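Local coordinates for protein beta-alanyl-CoA:ammonia lyase 2 (Clostridium propionicum, PDB 4MTU) that probably catalyses the reversible elimination of ammonia from beta-alanyl-CoA to give acryloyl-CoA, and binds a zinc ion, at residues 8-13 against 30-35; 42-47 against 138-143; 49-54 against 85-90. All coordinates share one frame; numbering follows the deposited sequence. Where two conformers were deposited one is given.

Contact 1. Residues 8-13 against 30-35; sequences HHLMMS and VNQWGD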
ATOM      1  N   HIS A   8       3.485   9.120  18.933  1.00 10.74           N
ATOM      2  CA  HIS A   8       2.792   9.016  17.668  1.00 10.52           C
ATOM      3  C   HIS A   8       1.326   8.652  17.955  1.00 10.30           C
ATOM      4  O   HIS A   8       1.034   7.999  18.957  1.00 11.47           O
ATOM      5  CB  HIS A   8       3.472   8.001  16.749  1.00 10.77           C
ATOM      6  CG  HIS A   8       4.777   8.442  16.204  1.00 10.58           C
ATOM      7  ND1 HIS A   8       5.372   7.829  15.119  1.00 11.29           N
ATOM      8  CD2 HIS A   8       5.599   9.439  16.650  1.00 11.55           C
ATOM      9  CE1 HIS A   8       6.497   8.470  14.897  1.00 11.51           C
ATOM     10  NE2 HIS A   8       6.700   9.443  15.803  1.00 11.89           N
ATOM     11  N   HIS A   9       0.451   9.046  17.054  0.74  9.99           N
ATOM     12  CA  HIS A   9      -0.972   8.848  17.239  0.74 10.67           C
ATOM     13  C   HIS A   9      -1.582   8.808  15.870  0.74 10.42           C
ATOM     14  O   HIS A   9      -1.388   9.730  15.074  0.74  9.90           O
ATOM     15  CB  HIS A   9      -1.496   9.975  18.150  0.74 11.41           C
ATOM     16  CG  HIS A   9      -2.981   9.984  18.431  0.74 11.42           C
ATOM     17  ND1 HIS A   9      -3.491  10.091  19.690  0.74 12.71           N
ATOM     18  CD2 HIS A   9      -4.052   9.922  17.646  0.74 12.64           C
ATOM     19  CE1 HIS A   9      -4.867  10.101  19.610  0.74 13.31           C
ATOM     20  NE2 HIS A   9      -5.216  10.006  18.334  0.74 12.72           N
ATOM     21  N   LEU A  10      -2.444   7.791  15.633  1.00 10.61           N
ATOM     22  CA  LEU A  10      -3.061   7.638  14.326  1.00 10.44           C
ATOM     23  C   LEU A  10      -4.216   6.611  14.457  1.00 10.07           C
ATOM     24  O   LEU A  10      -4.460   6.099  15.527  1.00 11.14           O
ATOM     25  CB  LEU A  10      -2.004   7.341  13.255  0.55 10.55           C
ATOM     26  CG  LEU A  10      -1.033   6.216  13.623  0.55 11.40           C
ATOM     27  CD1 LEU A  10      -1.661   4.849  13.657  0.55 10.16           C
ATOM     28  CD2 LEU A  10       0.071   6.176  12.523  0.55 15.51           C
ATOM     29  N   MET A  11      -4.862   6.359  13.331  1.00 10.54           N
ATOM     30  CA  MET A  11      -5.978   5.406  13.245  1.00 10.05           C
ATOM     31  C   MET A  11      -5.549   4.166  12.497  1.00  9.65           C
ATOM     32  O   MET A  11      -4.828   4.260  11.494  1.00 11.16           O
ATOM     33  CB  MET A  11      -7.161   6.069  12.498  1.00 10.54           C
ATOM     34  CG  MET A  11      -8.448   5.291  12.609  1.00 10.87           C
ATOM     35  SD  MET A  11      -9.770   6.012  11.580  1.00 11.64           S
ATOM     36  CE  MET A  11      -9.410   5.243  10.028  1.00 13.49           C
ATOM     37  N   MET A  12      -6.039   2.996  12.937  1.00  9.79           N
ATOM     38  CA  MET A  12      -6.015   1.797  12.129  1.00  9.86           C
ATOM     39  C   MET A  12      -7.145   1.831  11.107  1.00  9.64           C
ATOM     40  O   MET A  12      -8.317   1.844  11.510  1.00 10.91           O
ATOM     41  CB  MET A  12      -6.180   0.555  13.012  1.00 10.52           C
ATOM     42  CG  MET A  12      -5.091   0.351  14.075  1.00 10.86           C
ATOM     43  SD  MET A  12      -3.455   0.003  13.437  1.00 11.45           S
ATOM     44  CE  MET A  12      -2.688   1.639  13.356  1.00 12.66           C
ATOM     45  N   SER A  13      -6.802   1.938   9.853  1.00 10.04           N
ATOM     46  CA  SER A  13      -7.815   1.892   8.822  1.00 10.34           C
ATOM     47  C   SER A  13      -7.986   0.481   8.322  1.00  9.96           C
ATOM     48  O   SER A  13      -7.280  -0.450   8.735  1.00 10.41           O
ATOM     49  CB  SER A  13      -7.496   2.833   7.645  1.00 11.25           C
ATOM     50  OG  SER A  13      -6.524   2.244   6.845  1.00 12.13           O
ATOM     51  N   VAL A  30       5.305  -2.640  15.765  1.00 10.73           N
ATOM     52  CA  VAL A  30       6.749  -2.578  15.622  1.00 11.04           C
ATOM     53  C   VAL A  30       7.130  -1.601  14.505  1.00 10.70           C
ATOM     54  O   VAL A  30       8.089  -0.842  14.692  1.00 11.52           O
ATOM     55  CB  VAL A  30       7.311  -3.983  15.399  1.00 11.50           C
ATOM     56  CG1 VAL A  30       8.829  -3.927  15.254  1.00 13.37           C
ATOM     57  CG2 VAL A  30       6.900  -4.927  16.533  1.00 13.69           C
ATOM     58  N   ASN A  31       6.378  -1.542  13.446  1.00 11.26           N
ATOM     59  CA  ASN A  31       6.611  -0.561  12.397  1.00 11.40           C
ATOM     60  C   ASN A  31       6.589   0.857  12.981  1.00 10.72           C
ATOM     61  O   ASN A  31       7.441   1.693  12.734  1.00 11.24           O
ATOM     62  CB  ASN A  31       5.571  -0.787  11.305  0.63 12.26           C
ATOM     63  CG  ASN A  31       5.765   0.187  10.177  0.63 17.39           C
ATOM     64  OD1 ASN A  31       6.845   0.638   9.957  0.63 21.59           O
ATOM     65  ND2 ASN A  31       4.735   0.578   9.482  0.63 44.79           N
ATOM     66  N   GLN A  32       5.536   1.122  13.791  1.00 10.33           N
ATOM     67  CA  GLN A  32       5.400   2.452  14.355  1.00 10.23           C
ATOM     68  C   GLN A  32       6.504   2.759  15.367  1.00 10.40           C
ATOM     69  O   GLN A  32       7.022   3.887  15.374  1.00 10.66           O
ATOM     70  CB  GLN A  32       4.005   2.672  15.000  1.00 10.68           C
ATOM     71  CG  GLN A  32       3.655   4.121  14.996  1.00 11.58           C
ATOM     72  CD  GLN A  32       3.507   4.686  13.615  1.00 11.12           C
ATOM     73  OE1 GLN A  32       2.947   4.017  12.720  1.00 11.87           O
ATOM     74  NE2 GLN A  32       3.981   5.873  13.386  1.00 12.23           N
ATOM     75  N   TRP A  33       6.871   1.791  16.193  1.00 10.47           N
ATOM     76  CA  TRP A  33       7.985   2.016  17.147  1.00 10.53           C
ATOM     77  C   TRP A  33       9.285   2.310  16.388  1.00 10.48           C
ATOM     78  O   TRP A  33      10.092   3.101  16.900  1.00 11.05           O
ATOM     79  CB  TRP A  33       8.139   0.815  18.026  1.00 10.77           C
ATOM     80  CG  TRP A  33       7.073   0.672  19.091  1.00 10.47           C
ATOM     81  CD1 TRP A  33       6.283   1.650  19.608  1.00 10.90           C
ATOM     82  CD2 TRP A  33       6.742  -0.541  19.777  1.00 10.71           C
ATOM     83  NE1 TRP A  33       5.451   1.131  20.590  1.00 11.38           N
ATOM     84  CE2 TRP A  33       5.734  -0.232  20.697  1.00 11.19           C
ATOM     85  CE3 TRP A  33       7.185  -1.860  19.650  1.00 11.65           C
ATOM     86  CZ2 TRP A  33       5.169  -1.202  21.567  1.00 11.58           C
ATOM     87  CZ3 TRP A  33       6.637  -2.806  20.470  1.00 12.33           C
ATOM     88  CH2 TRP A  33       5.629  -2.484  21.416  1.00 12.02           C
ATOM     89  N   GLY A  34       9.492   1.729  15.212  1.00 10.74           N
ATOM     90  CA  GLY A  34      10.668   2.083  14.446  1.00 10.59           C
ATOM     91  C   GLY A  34      10.683   3.580  14.118  1.00 10.72           C
ATOM     92  O   GLY A  34      11.733   4.235  14.202  1.00 11.66           O
ATOM     93  N   ASP A  35       9.523   4.119  13.740  1.00 10.38           N
ATOM     94  CA  ASP A  35       9.427   5.547  13.403  1.00 10.52           C
ATOM     95  C   ASP A  35       9.540   6.440  14.642  1.00 10.03           C
ATOM     96  O   ASP A  35      10.118   7.519  14.585  1.00 10.58           O
ATOM     97  CB  ASP A  35       8.163   5.827  12.642  1.00 11.40           C
ATOM     98  CG  ASP A  35       8.064   5.232  11.265  1.00 13.41           C
ATOM     99  OD1 ASP A  35       9.092   4.636  10.794  1.00 14.89           O
ATOM    100  OD2 ASP A  35       6.965   5.390  10.660  1.00 15.41           O
TER
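Strand 8-11 and the helical segment 30-35 approach to 10.0 Å between their axes and run at 143° to each other, with His8 and Gln32 closest in backbone register, their CA atoms 7.8 Å apart. The polar centre of the contact is a single hydrogen bond, Gln32 NE2 to His8 ND1, 3.0 Å long with an N-H...N angle of 162°. It lies close to the imidazole plane and in the plane of the amide, although the ring and the amide are themselves turned well away from each other. Gln32 reaches this position through a bend at chi2 (64°) that swings its amide across to the strand. With ND1 acting as acceptor, a proton on NE2 is consistent with the hydrogen bond between His8 NE2 and Glu39 OE1 further along the helix. The other end of the amide is held too, since Gln32 OE1 pairs with Arg28 NH1, and both bonds together fix the rotation of the group. This is the central packing of a hot dog fold, in which a long helix lies against the concave face of an antiparallel sheet; strand 4-11 is an outermost strand of that sheet within the chain. Beside the bond, Leu10 CD2 touches Gln32 OE1 at 3.6 Å, so an aliphatic branch flanks the buried amide. At the carbon next to ND1, His8 CE1 meets Asp35 CB at 3.9 Å and approaches the carbonyl carbon, Asp35 C, at 3.7 Å. The carboxylate of Asp35 has its polar partner in another chain, OD1 being bonded to His18 NE2 of the third subunit.

Contact 2. Residues 42-47 against 138-143; sequences VYVDGD and KDAKHP. With ZN (zinc ion), chain B.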
ATOM      1  N   VAL A  42      16.765  11.486  15.736  1.00 11.00           N
ATOM      2  CA  VAL A  42      16.886  12.798  15.118  1.00 10.84           C
ATOM      3  C   VAL A  42      17.109  13.855  16.194  1.00 10.92           C
ATOM      4  O   VAL A  42      17.969  14.740  16.078  1.00 11.74           O
ATOM      5  CB  VAL A  42      15.628  13.116  14.249  1.00 11.58           C
ATOM      6  CG1 VAL A  42      15.677  14.576  13.771  1.00 12.21           C
ATOM      7  CG2 VAL A  42      15.545  12.132  13.077  1.00 12.54           C
ATOM      8  N   TYR A  43      16.299  13.787  17.241  1.00 11.23           N
ATOM      9  CA  TYR A  43      16.394  14.789  18.300  1.00 11.71           C
ATOM     10  C   TYR A  43      17.667  14.710  19.148  1.00 12.24           C
ATOM     11  O   TYR A  43      18.204  15.727  19.550  1.00 12.93           O
ATOM     12  CB  TYR A  43      15.162  14.726  19.210  1.00 12.16           C
ATOM     13  CG  TYR A  43      13.864  15.055  18.532  1.00 12.14           C
ATOM     14  CD1 TYR A  43      13.775  15.825  17.378  1.00 13.49           C
ATOM     15  CD2 TYR A  43      12.654  14.580  19.052  1.00 12.42           C
ATOM     16  CE1 TYR A  43      12.585  16.105  16.762  1.00 13.33           C
ATOM     17  CE2 TYR A  43      11.470  14.870  18.432  1.00 12.89           C
ATOM     18  CZ  TYR A  43      11.406  15.627  17.299  1.00 13.16           C
ATOM     19  OH  TYR A  43      10.219  15.885  16.657  1.00 14.97           O
ATOM     20  N   VAL A  44      18.135  13.497  19.422  1.00 11.44           N
ATOM     21  CA  VAL A  44      19.286  13.359  20.330  1.00 12.07           C
ATOM     22  C   VAL A  44      20.606  13.597  19.615  1.00 11.78           C
ATOM     23  O   VAL A  44      21.570  14.064  20.242  1.00 13.16           O
ATOM     24  CB  VAL A  44      19.267  11.996  21.077  1.00 12.93           C
ATOM     25  CG1 VAL A  44      19.722  10.866  20.223  1.00 13.43           C
ATOM     26  CG2 VAL A  44      20.077  12.152  22.366  1.00 14.82           C
ATOM     27  N   ASP A  45      20.706  13.261  18.325  1.00 11.90           N
ATOM     28  CA  ASP A  45      22.004  13.338  17.627  1.00 11.52           C
ATOM     29  C   ASP A  45      21.892  13.634  16.140  1.00 11.56           C
ATOM     30  O   ASP A  45      22.921  13.540  15.442  1.00 12.19           O
ATOM     31  CB  ASP A  45      22.905  12.179  17.949  1.00 12.22           C
ATOM     32  CG  ASP A  45      23.864  12.384  19.090  1.00 12.70           C
ATOM     33  OD1 ASP A  45      23.995  11.539  19.989  1.00 14.68           O
ATOM     34  OD2 ASP A  45      24.518  13.477  19.143  1.00 13.90           O
ATOM     35  N   GLY A  46      20.744  14.027  15.625  1.00 11.36           N
ATOM     36  CA  GLY A  46      20.693  14.586  14.298  1.00 11.55           C
ATOM     37  C   GLY A  46      20.906  13.619  13.145  1.00 10.99           C
ATOM     38  O   GLY A  46      21.351  14.049  12.064  1.00 11.52           O
ATOM     39  N   ASP A  47      20.535  12.358  13.330  1.00 11.49           N
ATOM     40  CA  ASP A  47      20.674  11.331  12.301  1.00 11.81           C
ATOM     41  C   ASP A  47      19.474  10.382  12.415  1.00 11.52           C
ATOM     42  O   ASP A  47      19.014  10.152  13.540  1.00 12.53           O
ATOM     43  CB  ASP A  47      21.980  10.586  12.488  1.00 13.10           C
ATOM     44  CG  ASP A  47      22.346   9.727  11.300  1.00 13.21           C
ATOM     45  OD1 ASP A  47      21.902   8.540  11.240  1.00 16.11           O
ATOM     46  OD2 ASP A  47      23.070  10.208  10.393  1.00 14.94           O
ATOM     47  N   LYS A 138      18.866  18.821  25.084  1.00 17.82           N
ATOM     48  CA  LYS A 138      20.103  19.596  25.157  1.00 22.07           C
ATOM     49  C   LYS A 138      21.045  19.020  26.177  1.00 24.12           C
ATOM     50  O   LYS A 138      22.258  19.194  26.062  1.00 29.09           O
ATOM     51  CB  LYS A 138      19.813  21.074  25.485  1.00 23.96           C
ATOM     52  CG  LYS A 138      19.266  21.412  26.842  1.00 28.73           C
ATOM     53  N   ASP A 139      20.568  18.338  27.194  1.00 24.35           N
ATOM     54  CA  ASP A 139      21.583  17.862  28.157  1.00 30.05           C
ATOM     55  C   ASP A 139      21.842  16.379  27.981  1.00 28.50           C
ATOM     56  O   ASP A 139      22.379  15.787  28.927  1.00 30.11           O
ATOM     57  CB  ASP A 139      21.021  18.278  29.511  1.00 35.22           C
ATOM     58  CG  ASP A 139      21.123  19.809  29.644  1.00 41.15           C
ATOM     59  OD1 ASP A 139      22.234  20.339  29.378  1.00 43.32           O
ATOM     60  OD2 ASP A 139      20.154  20.543  29.959  1.00 44.90           O
ATOM     61  N   ALA A 140      21.462  15.917  26.798  0.58 23.98           N
ATOM     62  CA  ALA A 140      21.947  14.597  26.482  0.58 21.80           C
ATOM     63  C   ALA A 140      23.470  14.670  26.584  0.58 22.74           C
ATOM     64  O   ALA A 140      24.319  15.364  26.083  0.58 22.68           O
ATOM     65  CB  ALA A 140      21.548  14.132  25.106  0.58 21.20           C
ATOM     66  N   LYS A 141      23.982  13.751  27.330  1.00 21.43           N
ATOM     67  CA  LYS A 141      25.388  13.498  27.454  1.00 23.36           C
ATOM     68  C   LYS A 141      25.732  12.022  27.254  1.00 21.65           C
ATOM     69  O   LYS A 141      24.930  11.152  27.663  1.00 25.55           O
ATOM     70  CB  LYS A 141      25.853  13.956  28.857  1.00 28.96           C
ATOM     71  CG  LYS A 141      26.012  15.458  28.880  1.00 36.07           C
ATOM     72  N   HIS A 142      26.871  11.723  26.682  1.00 19.36           N
ATOM     73  CA  HIS A 142      27.333  10.348  26.459  1.00 19.85           C
ATOM     74  C   HIS A 142      28.232   9.882  27.568  1.00 20.73           C
ATOM     75  O   HIS A 142      28.723  10.707  28.328  1.00 24.82           O
ATOM     76  CB  HIS A 142      28.057  10.280  25.142  1.00 19.60           C
ATOM     77  CG  HIS A 142      27.195  10.632  23.967  1.00 17.65           C
ATOM     78  ND1 HIS A 142      26.615   9.688  23.149  1.00 16.71           N
ATOM     79  CD2 HIS A 142      26.782  11.828  23.466  1.00 18.32           C
ATOM     80  CE1 HIS A 142      25.915  10.318  22.209  1.00 15.83           C
ATOM     81  NE2 HIS A 142      25.996  11.620  22.368  1.00 16.75           N
ATOM     82  N   PRO A 143      28.497   8.566  27.710  1.00 22.99           N
ATOM     83  CA  PRO A 143      29.423   8.122  28.788  1.00 25.21           C
ATOM     84  C   PRO A 143      30.786   8.808  28.640  1.00 25.61           C
ATOM     85  O   PRO A 143      31.207   9.056  27.516  1.00 31.64           O
ATOM     86  CB  PRO A 143      29.509   6.591  28.526  1.00 26.49           C
ATOM     87  CG  PRO A 143      28.256   6.241  27.785  1.00 26.11           C
ATOM     88  CD  PRO A 143      27.953   7.446  26.944  1.00 23.59           C
TER
HETATM   89 ZN    ZN B 201      25.436  13.037  21.027  1.00 14.86          ZN
HETATM   90  O   HOH W   1      23.681  13.788  22.041  1.00 16.13           O
HETATM   91  O   HOH W   2      26.252  14.881  21.609  1.00 16.87           O
HETATM   92  O   HOH W   3      27.247  12.702  20.000  1.00 17.22           O
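Asp45 and His142 meet through a zinc ion, joining the C-terminal part of the long hot dog helix 27-45 to the chain's final residues, which have no regular structure. From its CB, which lies 4.1 Å from the zinc, Asp45 extends toward the 138-143 segment. Its CG is already 2.6 Å from the zinc, a short approach that follows from two-oxygen chelation: OD1 binds the zinc at 2.3 Å and OD2 binds it at 2.1 Å. The carboxylate is therefore bidentate, and both oxygens have further partners, Tyr83 OH at OD1 and a weak bond from Gly131 N at OD2, which limit its rotation. From the opposite direction comes the imidazole of His142, whose NE2 binds the zinc at 2.0 Å. Carboxylate and ring planes are only 27° apart, and Asp45 OD1 lies at the ring edge, 3.1 Å from His142 NE2. That short spacing is not a hydrogen bond; it arises because both atoms are ligands of one cation. The other ring nitrogen, His142 ND1, bonds to Gly79 O, a second-shell interaction that sets the ring's orientation and leaves NE2 directed at the metal. Three waters bring the donor atoms to six, so the protein supplies half of the ligand atoms and solvent the rest. A second, apolar link accompanies the metal site: Val44 CG2, lying anti to its own backbone nitrogen, packs on Ala140 CB at 3.7 Å. Water 1, one of the zinc ligands, donates to the backbone carbonyl Val44 O at 2.8 Å.

Contact 3. Residues 49-54 against 85-90; sequences SLFLGY and CKFEAW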
ATOM      1  N   SER A  49      19.499   7.240  12.166  0.79 12.42           N
ATOM      2  CA  SER A  49      19.983   6.063  12.876  0.79 12.35           C
ATOM      3  C   SER A  49      19.679   4.772  12.120  0.79 12.67           C
ATOM      4  O   SER A  49      19.054   4.769  11.047  0.79 13.44           O
ATOM      5  CB  SER A  49      19.457   5.985  14.327  0.79 12.70           C
ATOM      6  OG  SER A  49      18.248   5.287  14.490  0.79 13.40           O
ATOM      7  N   LEU A  50      20.145   3.684  12.729  1.00 15.51           N
ATOM      8  CA  LEU A  50      19.895   2.317  12.287  1.00 15.60           C
ATOM      9  C   LEU A  50      19.296   1.613  13.525  1.00 15.10           C
ATOM     10  O   LEU A  50      19.798   1.733  14.655  1.00 16.32           O
ATOM     11  CB  LEU A  50      21.149   1.649  11.792  1.00 18.43           C
ATOM     12  CG  LEU A  50      21.812   2.326  10.542  1.00 21.26           C
ATOM     13  CD1 LEU A  50      23.234   1.770  10.349  1.00 26.95           C
ATOM     14  CD2 LEU A  50      20.944   2.236   9.307  1.00 25.85           C
ATOM     15  N   PHE A  51      18.237   0.836  13.340  1.00 16.16           N
ATOM     16  CA  PHE A  51      17.636   0.092  14.443  1.00 16.42           C
ATOM     17  C   PHE A  51      18.400  -1.241  14.672  1.00 15.42           C
ATOM     18  O   PHE A  51      18.551  -2.039  13.750  1.00 18.01           O
ATOM     19  CB  PHE A  51      16.141  -0.103  14.106  1.00 17.32           C
ATOM     20  CG  PHE A  51      15.279  -0.116  15.370  1.00 16.11           C
ATOM     21  CD1 PHE A  51      14.417   1.007  15.556  1.00 16.96           C
ATOM     22  CD2 PHE A  51      15.270  -1.119  16.291  1.00 18.47           C
ATOM     23  CE1 PHE A  51      13.639   1.046  16.726  1.00 16.19           C
ATOM     24  CE2 PHE A  51      14.553  -1.094  17.446  1.00 17.82           C
ATOM     25  CZ  PHE A  51      13.749   0.002  17.635  1.00 16.91           C
ATOM     26  N   LEU A  52      18.992  -1.489  15.844  1.00 15.76           N
ATOM     27  CA  LEU A  52      19.789  -2.650  16.173  1.00 16.00           C
ATOM     28  C   LEU A  52      18.994  -3.889  16.560  1.00 15.77           C
ATOM     29  O   LEU A  52      19.364  -5.019  16.268  1.00 16.86           O
ATOM     30  CB  LEU A  52      20.752  -2.393  17.358  1.00 19.16           C
ATOM     31  CG  LEU A  52      21.860  -1.353  17.020  1.00 19.02           C
ATOM     32  CD1 LEU A  52      22.634  -1.062  18.292  1.00 22.54           C
ATOM     33  CD2 LEU A  52      22.783  -1.908  15.956  1.00 23.78           C
ATOM     34  N   GLY A  53      17.931  -3.680  17.335  1.00 16.62           N
ATOM     35  CA  GLY A  53      17.160  -4.847  17.819  1.00 16.56           C
ATOM     36  C   GLY A  53      16.266  -4.438  18.948  1.00 13.98           C
ATOM     37  O   GLY A  53      16.163  -3.285  19.382  1.00 14.42           O
ATOM     38  N   TYR A  54      15.542  -5.477  19.430  1.00 13.26           N
ATOM     39  CA  TYR A  54      14.642  -5.373  20.560  1.00 13.04           C
ATOM     40  C   TYR A  54      14.919  -6.459  21.546  1.00 13.44           C
ATOM     41  O   TYR A  54      15.174  -7.603  21.259  1.00 15.60           O
ATOM     42  CB  TYR A  54      13.200  -5.501  20.125  1.00 13.41           C
ATOM     43  CG  TYR A  54      12.583  -4.386  19.310  1.00 12.77           C
ATOM     44  CD1 TYR A  54      12.586  -4.405  17.929  1.00 12.84           C
ATOM     45  CD2 TYR A  54      11.948  -3.328  19.906  1.00 13.02           C
ATOM     46  CE1 TYR A  54      12.023  -3.436  17.172  1.00 13.06           C
ATOM     47  CE2 TYR A  54      11.347  -2.337  19.183  1.00 13.80           C
ATOM     48  CZ  TYR A  54      11.375  -2.370  17.785  1.00 13.23           C
ATOM     49  OH  TYR A  54      10.764  -1.385  17.107  1.00 15.02           O
ATOM     50  N   CYS A  85      16.071   2.482  24.278  1.00 13.92           N
ATOM     51  CA  CYS A  85      14.808   3.141  24.290  1.00 13.51           C
ATOM     52  C   CYS A  85      13.713   2.188  24.810  1.00 13.36           C
ATOM     53  O   CYS A  85      13.818   0.978  24.650  1.00 15.39           O
ATOM     54  CB  CYS A  85      14.445   3.649  22.893  1.00 14.37           C
ATOM     55  SG  CYS A  85      15.591   4.854  22.223  1.00 16.35           S
ATOM     56  N   LYS A  86      12.683   2.777  25.384  1.00 12.79           N
ATOM     57  CA  LYS A  86      11.470   2.047  25.813  1.00 13.35           C
ATOM     58  C   LYS A  86      10.318   2.516  25.001  1.00 12.22           C
ATOM     59  O   LYS A  86      10.210   3.689  24.643  1.00 13.00           O
ATOM     60  CB  LYS A  86      11.210   2.228  27.293  1.00 18.17           C
ATOM     61  CG  LYS A  86      12.350   1.612  28.148  1.00 27.93           C
ATOM     62  CD  LYS A  86      11.816   0.567  29.111  1.00 55.04           C
ATOM     63  N   PHE A  87       9.388   1.567  24.746  1.00 11.81           N
ATOM     64  CA  PHE A  87       8.247   1.826  23.874  1.00 11.28           C
ATOM     65  C   PHE A  87       6.975   1.236  24.512  1.00 11.75           C
ATOM     66  O   PHE A  87       6.990   0.204  25.203  1.00 12.04           O
ATOM     67  CB  PHE A  87       8.435   1.156  22.522  1.00 11.79           C
ATOM     68  CG  PHE A  87       9.666   1.639  21.781  1.00 11.81           C
ATOM     69  CD1 PHE A  87       9.617   2.795  21.028  1.00 12.11           C
ATOM     70  CD2 PHE A  87      10.869   0.956  21.863  1.00 13.11           C
ATOM     71  CE1 PHE A  87      10.735   3.256  20.347  1.00 13.24           C
ATOM     72  CE2 PHE A  87      11.979   1.419  21.191  1.00 14.54           C
ATOM     73  CZ  PHE A  87      11.901   2.573  20.422  1.00 13.90           C
ATOM     74  N   GLU A  88       5.858   1.867  24.223  1.00 11.83           N
ATOM     75  CA  GLU A  88       4.533   1.424  24.604  1.00 11.72           C
ATOM     76  C   GLU A  88       3.545   1.672  23.454  1.00 11.25           C
ATOM     77  O   GLU A  88       3.762   2.559  22.614  1.00 11.70           O
ATOM     78  CB  GLU A  88       4.001   2.150  25.834  1.00 13.26           C
ATOM     79  CG  GLU A  88       4.859   2.045  27.052  1.00 15.23           C
ATOM     80  CD  GLU A  88       4.410   2.922  28.217  1.00 18.38           C
ATOM     81  OE1 GLU A  88       3.642   3.894  27.996  1.00 20.52           O
ATOM     82  OE2 GLU A  88       4.852   2.612  29.355  1.00 22.22           O
ATOM     83  N   ALA A  89       2.456   0.907  23.430  1.00 11.29           N
ATOM     84  CA  ALA A  89       1.370   1.119  22.481  1.00 11.17           C
ATOM     85  C   ALA A  89       0.062   1.082  23.272  1.00 11.15           C
ATOM     86  O   ALA A  89      -0.134   0.175  24.092  1.00 12.25           O
ATOM     87  CB  ALA A  89       1.357   0.056  21.408  1.00 12.12           C
ATOM     88  N   TRP A  90      -0.799   2.054  23.028  1.00 11.39           N
ATOM     89  CA  TRP A  90      -2.035   2.274  23.773  1.00 11.56           C
ATOM     90  C   TRP A  90      -3.201   2.486  22.812  1.00 11.15           C
ATOM     91  O   TRP A  90      -3.088   3.224  21.843  1.00 13.38           O
ATOM     92  CB  TRP A  90      -1.923   3.546  24.604  1.00 12.99           C
ATOM     93  CG  TRP A  90      -0.876   3.499  25.672  1.00 13.24           C
ATOM     94  CD1 TRP A  90       0.396   3.930  25.637  1.00 14.40           C
ATOM     95  CD2 TRP A  90      -1.083   2.952  27.001  1.00 14.15           C
ATOM     96  NE1 TRP A  90       1.017   3.708  26.885  1.00 16.07           N
ATOM     97  CE2 TRP A  90       0.135   3.114  27.705  1.00 15.87           C
ATOM     98  CE3 TRP A  90      -2.192   2.368  27.651  1.00 15.79           C
ATOM     99  CZ2 TRP A  90       0.244   2.688  29.018  1.00 17.14           C
ATOM    100  CZ3 TRP A  90      -2.074   1.942  28.972  1.00 16.90           C
ATOM    101  CH2 TRP A  90      -0.835   2.117  29.637  1.00 18.10           C
TER
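Trp90 NE1 donates to Glu88 OE1 at 2.9 Å with an N-H...O angle of 159°, joining two side chains on one face of strand 82-95. The oxygen lies nearly in the indole plane, whereas the donor meets it from above the carboxylate plane, 45° out. Phe87, next to Glu88 in the strand, points to the other face, toward helix 27-45, and is the residue of 85-90 that carries the contact with segment 49-54. Two rings converge on it. Phe51 CZ comes within 4.2 Å of Phe87 CE2, and Tyr54 CE2 within 4.3 Å of Phe87 CD2; in both cases Phe87 stands at the edge of the incoming ring, while its own ring is met obliquely. These strands are not neighbours in the hot dog sheet: strand 106-123 runs between them, so the aromatic groups reach over it, and Leu122 of that strand packs against Phe51. Residues 51 and 54, three apart, would fall on opposite faces of a regular strand. A classic beta bulge, with Leu52 and Gly53 both facing Ser121, resets the alternation and places their rings together. Phe51 CE2 then sits 3.4 Å above the plane of the Tyr54 ring, offset toward its rim. Trp33 of the helix also meets the Phe87 ring. Gly53 and Tyr54 pair with a strand of the third subunit in an antiparallel ladder, carrying the sheet across the interface.

In the fold
Contacts 1 and 3 lie within the body of the hot dog fold, their centres 12 Å apart, and they touch: Trp33, on the helix of contact 1, bonds through NE1 to Glu88 O of contact 3 and packs on Tyr54 and Phe87. Contact 2 sits at the periphery, about 23 Å from contact 1 and 16 Å from contact 3, centre to centre. Helix 27-45 serves both contacts 1 and 2, and leads on into strand 50-59 of contact 3. Along the chain contact 1 closes first; contact 2 then spans contact 3, fastening the final residues through zinc. Contacts 1 and 2 both reach the second subunit, and contacts 1 and 3 the third, tying the core to the six-chain assembly.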